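Local coordinates for glycoside hydrolase family protein (Novosphingobium sp. PP1Y, PDB 6Q2F) that is an alpha-L-rhamnosidase, a glycoside hydrolase that probably cleaves terminal alpha-L-rhamnose from glycosides by hydrolysis, at residues L212-P217 and R439-G444; G496-L501 and D577-G582; H800-A805 and I825-N830; G902-L907 and F963-K968. All blocks are in the same frame, centred on the assembly; numbering follows the deposited sequence.

Contact 1. Residues L212-P217 and R439-G444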
loop_
_atom_site.group_PDB
_atom_site.type_symbol
_atom_site.label_atom_id
_atom_site.label_comp_id
_atom_site.label_asym_id
_atom_site.label_seq_id
_atom_site.Cartn_x
_atom_site.Cartn_y
_atom_site.Cartn_z
ATOM N N LEU A 212 -8.921 32.772 20.648
ATOM C CA LEU A 212 -7.910 33.690 20.164
ATOM C C LEU A 212 -8.596 34.957 19.688
ATOM O O LEU A 212 -9.706 34.919 19.152
ATOM C CB LEU A 212 -7.090 33.086 19.025
ATOM C CG LEU A 212 -6.413 31.756 19.330
ATOM C CD1 LEU A 212 -5.847 31.185 18.049
ATOM C CD2 LEU A 212 -5.324 31.931 20.410
ATOM N N ALA A 213 -7.934 36.080 19.915
ATOM C CA ALA A 213 -8.386 37.356 19.395
ATOM C C ALA A 213 -7.219 38.017 18.689
ATOM O O ALA A 213 -6.060 37.854 19.081
ATOM C CB ALA A 213 -8.931 38.271 20.494
ATOM N N PHE A 214 -7.532 38.763 17.637
ATOM C CA PHE A 214 -6.503 39.432 16.864
ATOM C C PHE A 214 -7.143 40.579 16.110
ATOM O O PHE A 214 -8.319 40.491 15.735
ATOM C CB PHE A 214 -5.808 38.461 15.902
ATOM C CG PHE A 214 -6.755 37.623 15.084
ATOM C CD1 PHE A 214 -7.211 38.075 13.858
ATOM C CD2 PHE A 214 -7.186 36.389 15.541
ATOM C CE1 PHE A 214 -8.082 37.309 13.089
ATOM C CE2 PHE A 214 -8.057 35.617 14.778
ATOM C CZ PHE A 214 -8.504 36.084 13.548
ATOM N N PRO A 215 -6.417 41.672 15.903
ATOM C CA PRO A 215 -6.975 42.800 15.157
ATOM C C PRO A 215 -7.100 42.462 13.684
ATOM O O PRO A 215 -6.348 41.654 13.135
ATOM C CB PRO A 215 -5.955 43.923 15.382
ATOM C CG PRO A 215 -5.097 43.455 16.536
ATOM C CD PRO A 215 -5.084 41.967 16.440
ATOM N N VAL A 216 -8.067 43.103 13.044
ATOM C CA VAL A 216 -8.388 42.807 11.655
ATOM C C VAL A 216 -8.905 44.115 11.066
ATOM O O VAL A 216 -9.483 44.932 11.800
ATOM C CB VAL A 216 -9.398 41.646 11.566
ATOM C CG1 VAL A 216 -8.814 40.354 12.105
ATOM C CG2 VAL A 216 -10.717 41.991 12.238
ATOM N N PRO A 217 -8.678 44.391 9.785
ATOM C CA PRO A 217 -9.122 45.671 9.224
ATOM C C PRO A 217 -10.610 45.660 8.906
ATOM O O PRO A 217 -11.161 44.660 8.438
ATOM C CB PRO A 217 -8.285 45.798 7.947
ATOM C CG PRO A 217 -8.069 44.384 7.530
ATOM C CD PRO A 217 -7.919 43.595 8.805
ATOM N N ARG A 439 -11.334 40.479 16.058
ATOM C CA ARG A 439 -11.918 39.254 15.624
ATOM C C ARG A 439 -11.610 38.264 16.705
ATOM O O ARG A 439 -10.500 38.118 17.098
ATOM C CB ARG A 439 -11.306 38.815 14.338
ATOM C CG ARG A 439 -12.113 37.807 13.591
ATOM C CD ARG A 439 -11.849 38.066 12.150
ATOM N NE ARG A 439 -12.038 36.904 11.344
ATOM C CZ ARG A 439 -11.569 36.792 10.115
ATOM N NH1 ARG A 439 -10.884 37.778 9.564
ATOM N NH2 ARG A 439 -11.805 35.688 9.429
ATOM N N VAL A 440 -12.635 37.588 17.169
ATOM C CA VAL A 440 -12.478 36.613 18.200
ATOM C C VAL A 440 -12.827 35.262 17.630
ATOM O O VAL A 440 -13.894 35.047 17.129
ATOM C CB VAL A 440 -13.360 36.919 19.392
ATOM C CG1 VAL A 440 -13.091 35.955 20.514
ATOM C CG2 VAL A 440 -13.131 38.333 19.838
ATOM N N LEU A 441 -11.879 34.363 17.750
ATOM C CA LEU A 441 -12.000 33.036 17.243
ATOM C C LEU A 441 -12.121 32.036 18.357
ATOM O O LEU A 441 -11.269 31.945 19.198
ATOM C CB LEU A 441 -10.752 32.761 16.438
ATOM C CG LEU A 441 -10.642 31.589 15.518
ATOM C CD1 LEU A 441 -11.952 31.370 14.838
ATOM C CD2 LEU A 441 -9.598 31.892 14.490
ATOM N N ARG A 442 -13.201 31.287 18.340
ATOM C CA ARG A 442 -13.389 30.277 19.324
ATOM C C ARG A 442 -13.150 28.959 18.618
ATOM O O ARG A 442 -13.901 28.551 17.772
ATOM C CB ARG A 442 -14.763 30.320 19.956
ATOM C CG ARG A 442 -14.939 29.253 21.002
ATOM C CD ARG A 442 -16.227 29.403 21.765
ATOM N NE ARG A 442 -16.462 28.305 22.666
ATOM C CZ ARG A 442 -17.579 28.131 23.338
ATOM N NH1 ARG A 442 -18.564 28.985 23.207
ATOM N NH2 ARG A 442 -17.715 27.099 24.133
ATOM N N LEU A 443 -12.075 28.308 19.007
ATOM C CA LEU A 443 -11.699 27.029 18.440
ATOM C C LEU A 443 -12.216 25.912 19.330
ATOM O O LEU A 443 -12.136 25.997 20.559
ATOM C CB LEU A 443 -10.181 26.931 18.297
ATOM C CG LEU A 443 -9.552 28.052 17.484
ATOM C CD1 LEU A 443 -8.039 27.877 17.471
ATOM C CD2 LEU A 443 -10.112 28.037 16.074
ATOM N N GLY A 444 -12.738 24.868 18.705
ATOM C CA GLY A 444 -13.099 23.666 19.426
ATOM C C GLY A 444 -12.783 22.469 18.569
ATOM O O GLY A 444 -12.159 22.609 17.510
#
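Phe214 has its CG wedged between the backbone N and the carbonyl carbon (chi1 49°), and this stands the ring up beside the neighbouring strand. In Arg439, CG is anti to the backbone N (chi1 -162°). With these torsions the two side chains run side by side and point the same way. Arg439 CB sits over one face of the Phe214 ring, 4.2 Å from its centroid, as a CH-pi contact. The edge of the same ring meets a leucine: Phe214 CE2 lies 4.0 Å from Leu441 CD2. Val216 crosses the arginine stem at about a right angle, with CG1 3.7 Å from Arg439 CB. The stem packs against the ring and Val216, which lie on the same side of it, while its guanidinium forms a salt bridge with Glu157. Further along, Leu212 CD1 touches Leu443 CD1 at 4.0 Å. The backbones pair through Phe214 and Arg439, which exchange two hydrogen bonds, and through Leu212 and Leu441, which do the same. Leu441 N to Leu212 O is the shortest of the four, at 2.6 Å. Ala213 faces Val440 on the reverse side of the sheet. This is regular antiparallel pairing between the two central strands of a four-stranded sheet.

Contact 2. Residues G496-L501 and D577-G582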
loop_
_atom_site.group_PDB
_atom_site.type_symbol
_atom_site.label_atom_id
_atom_site.label_comp_id
_atom_site.label_asym_id
_atom_site.label_seq_id
_atom_site.Cartn_x
_atom_site.Cartn_y
_atom_site.Cartn_z
ATOM N N GLY A 496 -0.249 -19.679 20.433
ATOM C CA GLY A 496 -1.563 -19.376 19.893
ATOM C C GLY A 496 -1.531 -18.156 18.993
ATOM O O GLY A 496 -0.993 -18.214 17.881
ATOM N N VAL A 497 -2.134 -17.055 19.443
ATOM C CA VAL A 497 -2.062 -15.791 18.710
ATOM C C VAL A 497 -0.660 -15.212 18.910
ATOM O O VAL A 497 -0.264 -14.889 20.032
ATOM C CB VAL A 497 -3.146 -14.812 19.175
ATOM C CG1 VAL A 497 -3.100 -13.524 18.359
ATOM C CG2 VAL A 497 -4.525 -15.444 19.061
ATOM N N ARG A 498 0.114 -15.130 17.827
ATOM C CA ARG A 498 1.487 -14.652 17.913
ATOM C C ARG A 498 1.632 -13.226 17.438
ATOM O O ARG A 498 2.686 -12.622 17.663
ATOM C CB ARG A 498 2.437 -15.521 17.067
ATOM C CG ARG A 498 2.323 -17.027 17.350
ATOM C CD ARG A 498 2.621 -17.301 18.823
ATOM N NE ARG A 498 3.854 -16.652 19.237
ATOM C CZ ARG A 498 5.073 -17.121 18.980
ATOM N NH1 ARG A 498 5.227 -18.247 18.287
ATOM N NH2 ARG A 498 6.143 -16.446 19.395
ATOM N N ALA A 499 0.632 -12.688 16.743
ATOM C CA ALA A 499 0.895 -11.449 16.044
ATOM C C ALA A 499 -0.368 -10.649 15.865
ATOM O O ALA A 499 -1.485 -11.186 15.857
ATOM C CB ALA A 499 1.533 -11.717 14.656
ATOM N N LEU A 500 -0.154 -9.361 15.660
ATOM C CA LEU A 500 -1.175 -8.365 15.404
ATOM C C LEU A 500 -0.948 -7.833 14.001
ATOM O O LEU A 500 0.195 -7.685 13.569
ATOM C CB LEU A 500 -1.045 -7.222 16.413
ATOM C CG LEU A 500 -2.194 -6.638 17.209
ATOM C CD1 LEU A 500 -3.113 -7.732 17.729
ATOM C CD2 LEU A 500 -1.549 -5.857 18.367
ATOM N N LEU A 501 -2.019 -7.547 13.287
ATOM C CA LEU A 501 -1.910 -6.963 11.960
ATOM C C LEU A 501 -2.603 -5.613 11.984
ATOM O O LEU A 501 -3.781 -5.535 12.350
ATOM C CB LEU A 501 -2.542 -7.869 10.899
ATOM C CG LEU A 501 -2.896 -7.139 9.599
ATOM C CD1 LEU A 501 -1.622 -6.711 8.893
ATOM C CD2 LEU A 501 -3.665 -8.070 8.676
ATOM N N ASP A 577 4.047 -9.849 24.213
ATOM C CA ASP A 577 4.775 -10.907 23.494
ATOM C C ASP A 577 4.217 -11.158 22.098
ATOM O O ASP A 577 4.321 -12.266 21.578
ATOM C CB ASP A 577 4.787 -12.224 24.282
ATOM C CG ASP A 577 5.444 -12.091 25.628
ATOM O OD1 ASP A 577 6.510 -11.461 25.705
ATOM O OD2 ASP A 577 4.885 -12.623 26.606
ATOM N N LEU A 578 3.621 -10.140 21.497
ATOM C CA LEU A 578 3.107 -10.220 20.141
ATOM C C LEU A 578 4.040 -9.482 19.181
ATOM O O LEU A 578 4.691 -8.501 19.551
ATOM C CB LEU A 578 1.705 -9.609 20.062
ATOM C CG LEU A 578 0.604 -10.288 20.898
ATOM C CD1 LEU A 578 -0.656 -9.420 20.978
ATOM C CD2 LEU A 578 0.243 -11.637 20.270
ATOM N N LYS A 579 4.086 -9.959 17.936
ATOM C CA LYS A 579 4.711 -9.220 16.845
ATOM C C LYS A 579 3.654 -8.433 16.081
ATOM O O LYS A 579 2.458 -8.709 16.168
ATOM C CB LYS A 579 5.445 -10.164 15.892
ATOM C CG LYS A 579 6.471 -11.048 16.541
ATOM C CD LYS A 579 7.077 -12.023 15.530
ATOM C CE LYS A 579 7.805 -13.179 16.223
ATOM N NZ LYS A 579 6.859 -14.222 16.758
ATOM N N VAL A 580 4.111 -7.437 15.329
ATOM C CA VAL A 580 3.224 -6.586 14.530
ATOM C C VAL A 580 3.597 -6.721 13.061
ATOM O O VAL A 580 4.739 -6.425 12.679
ATOM C CB VAL A 580 3.292 -5.121 14.966
ATOM C CG1 VAL A 580 2.309 -4.269 14.154
ATOM C CG2 VAL A 580 2.991 -5.039 16.417
ATOM N N TYR A 581 2.644 -7.193 12.255
ATOM C CA TYR A 581 2.638 -6.980 10.811
ATOM C C TYR A 581 2.025 -5.612 10.536
ATOM O O TYR A 581 0.901 -5.336 10.969
ATOM C CB TYR A 581 1.815 -8.049 10.104
ATOM C CG TYR A 581 2.434 -9.412 10.050
ATOM C CD1 TYR A 581 2.343 -10.277 11.121
ATOM C CD2 TYR A 581 3.076 -9.850 8.893
ATOM C CE1 TYR A 581 2.913 -11.527 11.059
ATOM C CE2 TYR A 581 3.615 -11.091 8.806
ATOM C CZ TYR A 581 3.540 -11.934 9.880
ATOM O OH TYR A 581 4.111 -13.170 9.783
ATOM N N GLY A 582 2.736 -4.762 9.803
ATOM C CA GLY A 582 2.278 -3.384 9.704
ATOM C C GLY A 582 2.222 -2.866 8.280
ATOM O O GLY A 582 3.256 -2.630 7.649
HETATM O O HOH W 1 4.976 -13.558 19.006
HETATM O O HOH W 2 6.659 -14.294 21.445
#
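Ala499 CB meets the edge of the Tyr581 ring, in its plane, 3.9 Å from Tyr581 CE1. The two strands are parallel neighbours in the closed barrel of a (beta/alpha)8 fold, and the chain between them is largely helical, as in a beta-alpha-beta crossover. Leu501 crosses Tyr581 at about a right angle and lays CD1 3.9 Å from Tyr581 CB. The tyrosine hydroxyl reaches beyond the pair to Glu127 and Arg674. On the reverse face Leu500 and Val580 turn toward helix 543-575, where both touch Ala573. Leu578 packs on Ala573, and its CD2 lies 3.3 Å from Val497 O. A ladder of backbone bonds joins the strands: Lys579 N to Arg498 O, Leu500 N to Lys579 O and Tyr581 N to Leu500 O. At its start Arg498 and Lys579 run side by side. Arg498 is bent at chi2 and chi3, and its NE bonds Gly493 O. Lys579 NZ stands over one face of the guanidinium, 3.5 Å from Arg498 NH2. One water accepts from Lys579 NZ at 3.0 Å and, weakly, from Arg498 NH2; it probably eases this meeting of like charges. A second, in the guanidinium plane, accepts from Arg498 NH2 and donates to Asp577 O.

Contact 3. Residues H800-A805 and I825-N830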
loop_
_atom_site.group_PDB
_atom_site.type_symbol
_atom_site.label_atom_id
_atom_site.label_comp_id
_atom_site.label_asym_id
_atom_site.label_seq_id
_atom_site.Cartn_x
_atom_site.Cartn_y
_atom_site.Cartn_z
ATOM N N HIS A 800 12.476 20.854 -1.837
ATOM C CA HIS A 800 12.123 21.552 -0.611
ATOM C C HIS A 800 12.720 20.752 0.534
ATOM O O HIS A 800 12.345 19.597 0.752
ATOM C CB HIS A 800 10.610 21.682 -0.431
ATOM C CG HIS A 800 9.948 22.588 -1.422
ATOM N ND1 HIS A 800 9.920 22.325 -2.775
ATOM C CD2 HIS A 800 9.257 23.737 -1.251
ATOM C CE1 HIS A 800 9.256 23.281 -3.396
ATOM N NE2 HIS A 800 8.840 24.149 -2.493
HETATM N N MSE A 801 13.636 21.369 1.262
HETATM C CA MSE A 801 14.330 20.681 2.326
HETATM C C MSE A 801 14.432 21.557 3.561
HETATM O O MSE A 801 14.683 22.758 3.491
HETATM C CB MSE A 801 15.720 20.250 1.861
HETATM C CG MSE A 801 16.468 19.381 2.858
HETATM SE SE MSE A 801 18.232 18.977 2.178
HETATM C CE MSE A 801 17.712 17.873 0.685
ATOM N N THR A 802 14.238 20.926 4.701
ATOM C CA THR A 802 14.237 21.628 5.962
ATOM C C THR A 802 15.679 21.819 6.459
ATOM O O THR A 802 16.614 21.116 6.046
ATOM C CB THR A 802 13.369 20.840 6.939
ATOM O OG1 THR A 802 12.881 21.703 7.957
ATOM C CG2 THR A 802 14.147 19.694 7.540
ATOM N N LEU A 803 15.868 22.820 7.320
ATOM C CA LEU A 803 17.201 23.047 7.862
ATOM C C LEU A 803 17.690 21.814 8.607
ATOM O O LEU A 803 18.850 21.418 8.471
ATOM C CB LEU A 803 17.218 24.277 8.777
ATOM C CG LEU A 803 18.585 24.525 9.434
ATOM C CD1 LEU A 803 19.682 24.694 8.383
ATOM C CD2 LEU A 803 18.544 25.739 10.345
ATOM N N ALA A 804 16.803 21.180 9.375
ATOM C CA ALA A 804 17.160 19.975 10.117
ATOM C C ALA A 804 17.668 18.877 9.187
ATOM O O ALA A 804 18.655 18.199 9.491
ATOM C CB ALA A 804 15.950 19.472 10.914
ATOM N N ALA A 805 16.993 18.666 8.056
ATOM C CA ALA A 805 17.480 17.671 7.109
ATOM C C ALA A 805 18.792 18.128 6.505
ATOM O O ALA A 805 19.730 17.339 6.369
ATOM C CB ALA A 805 16.450 17.410 6.004
ATOM N N ILE A 825 15.779 24.335 -3.125
ATOM C CA ILE A 825 15.467 25.720 -3.444
ATOM C C ILE A 825 14.800 26.452 -2.285
ATOM O O ILE A 825 14.768 27.689 -2.296
ATOM C CB ILE A 825 14.579 25.833 -4.699
ATOM C CG1 ILE A 825 13.214 25.211 -4.447
ATOM C CG2 ILE A 825 15.242 25.144 -5.892
ATOM C CD1 ILE A 825 12.312 25.267 -5.650
ATOM N N ALA A 826 14.271 25.739 -1.293
ATOM C CA ALA A 826 13.592 26.412 -0.190
ATOM C C ALA A 826 13.421 25.441 0.969
ATOM O O ALA A 826 13.471 24.223 0.789
ATOM C CB ALA A 826 12.224 26.957 -0.617
ATOM N N THR A 827 13.208 26.056 2.283
ATOM C CA THR A 827 12.637 25.137 3.253
ATOM C C THR A 827 11.115 25.225 3.216
ATOM O O THR A 827 10.562 26.297 2.949
ATOM C CB THR A 827 13.111 25.441 4.672
ATOM O OG1 THR A 827 12.368 24.634 5.596
ATOM C CG2 THR A 827 12.889 26.924 5.051
ATOM N N PRO A 828 10.429 24.108 3.475
ATOM C CA PRO A 828 8.961 24.148 3.609
ATOM C C PRO A 828 8.468 24.526 4.997
ATOM O O PRO A 828 7.251 24.669 5.183
ATOM C CB PRO A 828 8.554 22.707 3.289
ATOM C CG PRO A 828 9.677 21.918 3.878
ATOM C CD PRO A 828 10.943 22.726 3.553
ATOM N N SER A 829 9.366 24.669 5.970
ATOM C CA SER A 829 9.015 24.808 7.377
ATOM C C SER A 829 9.351 26.207 7.892
ATOM O O SER A 829 10.216 26.897 7.351
ATOM C CB SER A 829 9.754 23.747 8.204
ATOM O OG SER A 829 9.553 23.931 9.592
ATOM N N ASN A 830 8.633 26.625 8.943
ATOM C CA ASN A 830 8.911 27.858 9.680
ATOM C C ASN A 830 9.906 27.652 10.814
ATOM O O ASN A 830 10.279 28.631 11.475
ATOM C CB ASN A 830 7.629 28.431 10.287
ATOM C CG ASN A 830 6.838 29.257 9.314
ATOM O OD1 ASN A 830 7.389 29.827 8.378
ATOM N ND2 ASN A 830 5.525 29.350 9.549
HETATM O O HOH W 3 13.519 24.738 8.436
#
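Thr827 CB rests against the 800-805 segment, 3.3 Å from Met801 O. From there OG1 runs anti to the backbone N (chi1 172°) and comes 3.6 Å from Thr802 CA. Its tip accepts a nearly straight bond from Ser829 N at 3.0 Å, which closes an ST turn. OG1 also bonds a water at 3.1 Å, and that water accepts from Leu803 N at the start of helix 803-814. The hydroxyl thus ties its own turn and, through the water, the neighbouring helix end. A valine at this position would probably leave Ser829 N without its acceptor and break the water link to Leu803 N. Thr802 OG1 approaches the same turn, 3.7 Å from Ser829 CB. Just before the turn in sequence, the backbones are joined by a single bridge: Met801 N donates to Ala826 O at 2.9 Å. Pro828 touches the bridged chain through CD, 3.7 Å from Met801 C. The His800 ring stacks on Tyr395, and its CE1 comes 4.3 Å from Ile825 CD1. Met801 O also accepts from Trp841 NE1 of helix 838-848. Ser829 OG caps Thr831 N at the start of the next helix and bonds Asp552. The contact therefore joins the loop after strand 818-820 to the start of helix 803-814, with helix 543-575 alongside at Tyr551 and Arg548 and helix 838-848 at Trp841.

Contact 4. Residues G902-L907 and F963-K968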
loop_
_atom_site.group_PDB
_atom_site.type_symbol
_atom_site.label_atom_id
_atom_site.label_comp_id
_atom_site.label_asym_id
_atom_site.label_seq_id
_atom_site.Cartn_x
_atom_site.Cartn_y
_atom_site.Cartn_z
ATOM N N GLY A 902 28.623 -15.539 1.242
ATOM C CA GLY A 902 28.688 -15.133 -0.150
ATOM C C GLY A 902 27.456 -14.359 -0.586
ATOM O O GLY A 902 26.709 -13.831 0.224
ATOM N N GLU A 903 27.286 -14.273 -1.904
ATOM C CA GLU A 903 26.250 -13.457 -2.519
ATOM C C GLU A 903 25.130 -14.337 -3.055
ATOM O O GLU A 903 25.354 -15.482 -3.449
ATOM C CB GLU A 903 26.817 -12.641 -3.683
ATOM C CG GLU A 903 28.200 -12.125 -3.421
ATOM C CD GLU A 903 28.227 -11.251 -2.200
ATOM O OE1 GLU A 903 27.379 -10.333 -2.127
ATOM O OE2 GLU A 903 29.070 -11.490 -1.316
ATOM N N ILE A 904 23.924 -13.779 -3.076
ATOM C CA ILE A 904 22.784 -14.384 -3.746
ATOM C C ILE A 904 22.153 -13.306 -4.609
ATOM O O ILE A 904 21.744 -12.265 -4.089
ATOM C CB ILE A 904 21.754 -14.935 -2.756
ATOM C CG1 ILE A 904 22.380 -16.001 -1.863
ATOM C CG2 ILE A 904 20.546 -15.482 -3.520
ATOM C CD1 ILE A 904 21.499 -16.295 -0.663
ATOM N N TYR A 905 22.110 -13.534 -5.926
ATOM C CA TYR A 905 21.374 -12.663 -6.832
ATOM C C TYR A 905 20.084 -13.341 -7.241
ATOM O O TYR A 905 20.072 -14.531 -7.555
ATOM C CB TYR A 905 22.191 -12.308 -8.077
ATOM C CG TYR A 905 23.320 -11.357 -7.812
ATOM C CD1 TYR A 905 24.536 -11.829 -7.330
ATOM C CD2 TYR A 905 23.189 -9.995 -8.050
ATOM C CE1 TYR A 905 25.598 -10.978 -7.085
ATOM C CE2 TYR A 905 24.258 -9.127 -7.799
ATOM C CZ TYR A 905 25.459 -9.636 -7.324
ATOM O OH TYR A 905 26.534 -8.816 -7.076
ATOM N N TYR A 906 18.997 -12.585 -7.196
ATOM C CA TYR A 906 17.695 -13.036 -7.659
ATOM C C TYR A 906 17.378 -12.276 -8.928
ATOM O O TYR A 906 17.403 -11.047 -8.919
ATOM C CB TYR A 906 16.622 -12.771 -6.600
ATOM C CG TYR A 906 15.225 -13.226 -6.969
ATOM C CD1 TYR A 906 14.946 -14.562 -7.233
ATOM C CD2 TYR A 906 14.182 -12.322 -7.037
ATOM C CE1 TYR A 906 13.651 -14.985 -7.548
ATOM C CE2 TYR A 906 12.896 -12.731 -7.352
ATOM C CZ TYR A 906 12.633 -14.053 -7.592
ATOM O OH TYR A 906 11.331 -14.428 -7.892
ATOM N N LEU A 907 17.069 -13.005 -10.003
ATOM C CA LEU A 907 16.780 -12.432 -11.313
ATOM C C LEU A 907 15.392 -12.867 -11.778
ATOM O O LEU A 907 15.004 -14.031 -11.603
ATOM C CB LEU A 907 17.806 -12.885 -12.358
ATOM C CG LEU A 907 19.311 -12.782 -12.079
ATOM C CD1 LEU A 907 20.109 -13.106 -13.346
ATOM C CD2 LEU A 907 19.663 -11.395 -11.597
ATOM N N PHE A 963 17.841 -18.039 -8.909
ATOM C CA PHE A 963 18.858 -17.522 -8.020
ATOM C C PHE A 963 20.226 -17.880 -8.582
ATOM O O PHE A 963 20.474 -19.038 -8.941
ATOM C CB PHE A 963 18.651 -18.087 -6.615
ATOM C CG PHE A 963 17.391 -17.592 -5.946
ATOM C CD1 PHE A 963 16.173 -18.230 -6.157
ATOM C CD2 PHE A 963 17.429 -16.482 -5.117
ATOM C CE1 PHE A 963 15.006 -17.768 -5.545
ATOM C CE2 PHE A 963 16.273 -16.009 -4.489
ATOM C CZ PHE A 963 15.063 -16.651 -4.698
ATOM N N VAL A 964 21.083 -16.877 -8.718
ATOM C CA VAL A 964 22.485 -17.086 -9.067
ATOM C C VAL A 964 23.255 -16.898 -7.769
ATOM O O VAL A 964 23.310 -15.798 -7.208
ATOM C CB VAL A 964 22.956 -16.146 -10.184
ATOM C CG1 VAL A 964 24.362 -16.552 -10.690
ATOM C CG2 VAL A 964 21.978 -16.196 -11.351
ATOM N N VAL A 965 23.800 -17.989 -7.254
ATOM C CA VAL A 965 24.336 -18.056 -5.903
ATOM C C VAL A 965 25.855 -18.111 -5.982
ATOM O O VAL A 965 26.415 -18.949 -6.701
ATOM C CB VAL A 965 23.765 -19.282 -5.169
ATOM C CG1 VAL A 965 24.408 -19.431 -3.812
ATOM C CG2 VAL A 965 22.259 -19.124 -5.046
ATOM N N PHE A 966 26.517 -17.226 -5.232
ATOM C CA PHE A 966 27.981 -17.114 -5.204
ATOM C C PHE A 966 28.463 -17.395 -3.789
ATOM O O PHE A 966 28.755 -16.467 -3.031
ATOM C CB PHE A 966 28.420 -15.760 -5.633
ATOM C CG PHE A 966 28.080 -15.417 -7.043
ATOM C CD1 PHE A 966 26.831 -14.915 -7.373
ATOM C CD2 PHE A 966 29.028 -15.567 -8.040
ATOM C CE1 PHE A 966 26.539 -14.576 -8.676
ATOM C CE2 PHE A 966 28.736 -15.231 -9.337
ATOM C CZ PHE A 966 27.498 -14.740 -9.658
ATOM N N ARG A 967 28.582 -18.668 -3.440
ATOM C CA ARG A 967 28.990 -18.998 -2.084
ATOM C C ARG A 967 30.171 -19.953 -2.053
ATOM O O ARG A 967 31.021 -19.857 -1.161
ATOM C CB ARG A 967 27.829 -19.604 -1.296
ATOM C CG ARG A 967 26.732 -18.603 -0.986
ATOM C CD ARG A 967 25.460 -19.324 -0.546
ATOM N NE ARG A 967 25.259 -19.255 0.888
ATOM C CZ ARG A 967 25.481 -20.268 1.705
ATOM N NH1 ARG A 967 25.905 -21.428 1.222
ATOM N NH2 ARG A 967 25.272 -20.121 2.999
ATOM N N LYS A 968 30.217 -20.896 -2.998
ATOM C CA LYS A 968 31.358 -21.790 -3.099
ATOM C C LYS A 968 32.593 -21.020 -3.556
ATOM O O LYS A 968 32.543 -20.276 -4.537
ATOM C CB LYS A 968 31.043 -22.929 -4.067
ATOM C CG LYS A 968 29.885 -23.832 -3.646
ATOM C CD LYS A 968 29.741 -25.019 -4.621
ATOM C CE LYS A 968 28.729 -26.049 -4.111
ATOM N NZ LYS A 968 28.576 -27.200 -5.048
HETATM O O HOH W 4 25.053 -16.378 1.231
#
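Tyr905 O takes a 2.8 Å hydrogen bond from Val964 N and also receives the CA-H of Phe963. Strands 902-908 and 961-967 lie antiparallel in a large beta sheet. Tyr905 N returns a bond to Val964 O, and Glu903 and Phe966 bond each other in the same two-way fashion. The aromatic side chains sort onto both faces. On one, Tyr906 sends its CG anti to the backbone N (chi1 -179°) and swings over the Phe963 ring. The two planes are tilted by 35°, and Tyr906 CD1 sits over one Phe963 face, near the rim. Ile904 CG2 meets the edge of that ring, 3.6 Å from Phe963 CD2. Helix 712-726 closes over this side through Leu725. An alanine in place of Phe963 would probably open a gap between Tyr906, Ile904 and that helix. On the other face the Tyr905 and Phe966 rings meet obliquely, their planes at 80°, with Tyr905 CD1 3.7 Å from Phe966 CE1, and Phe921 touches both. The Tyr905 hydroxyl bonds Asp880. Gly902 lies so close to the partner strand that a side chain would clash with Phe966 O. Beside it, a water accepts from Arg967 NE at 2.9 Å and donates weakly to Gly902 O.

Overall arrangement
The four contacts follow one another along the chain and none touches another. Contact 2 is nearest the middle of the molecule, about 19 Å from the chain centre. It is also the one beside the metal: the side chain of Leu501 is about 7 Å from the bound sodium ion, whose site includes Asp503 and Ser504 just past one strand and Glu583 just past the other. Contacts 1 and 4 lie on opposite sides of the chain centre, their centres about 66 Å apart. Contact 3 is closest to contact 1, with nearest atoms about 14 Å apart. Helix 543-575 reaches both contact 2, at Ala573, and contact 3, at Arg548 and Tyr551, although their centres are about 38 Å apart.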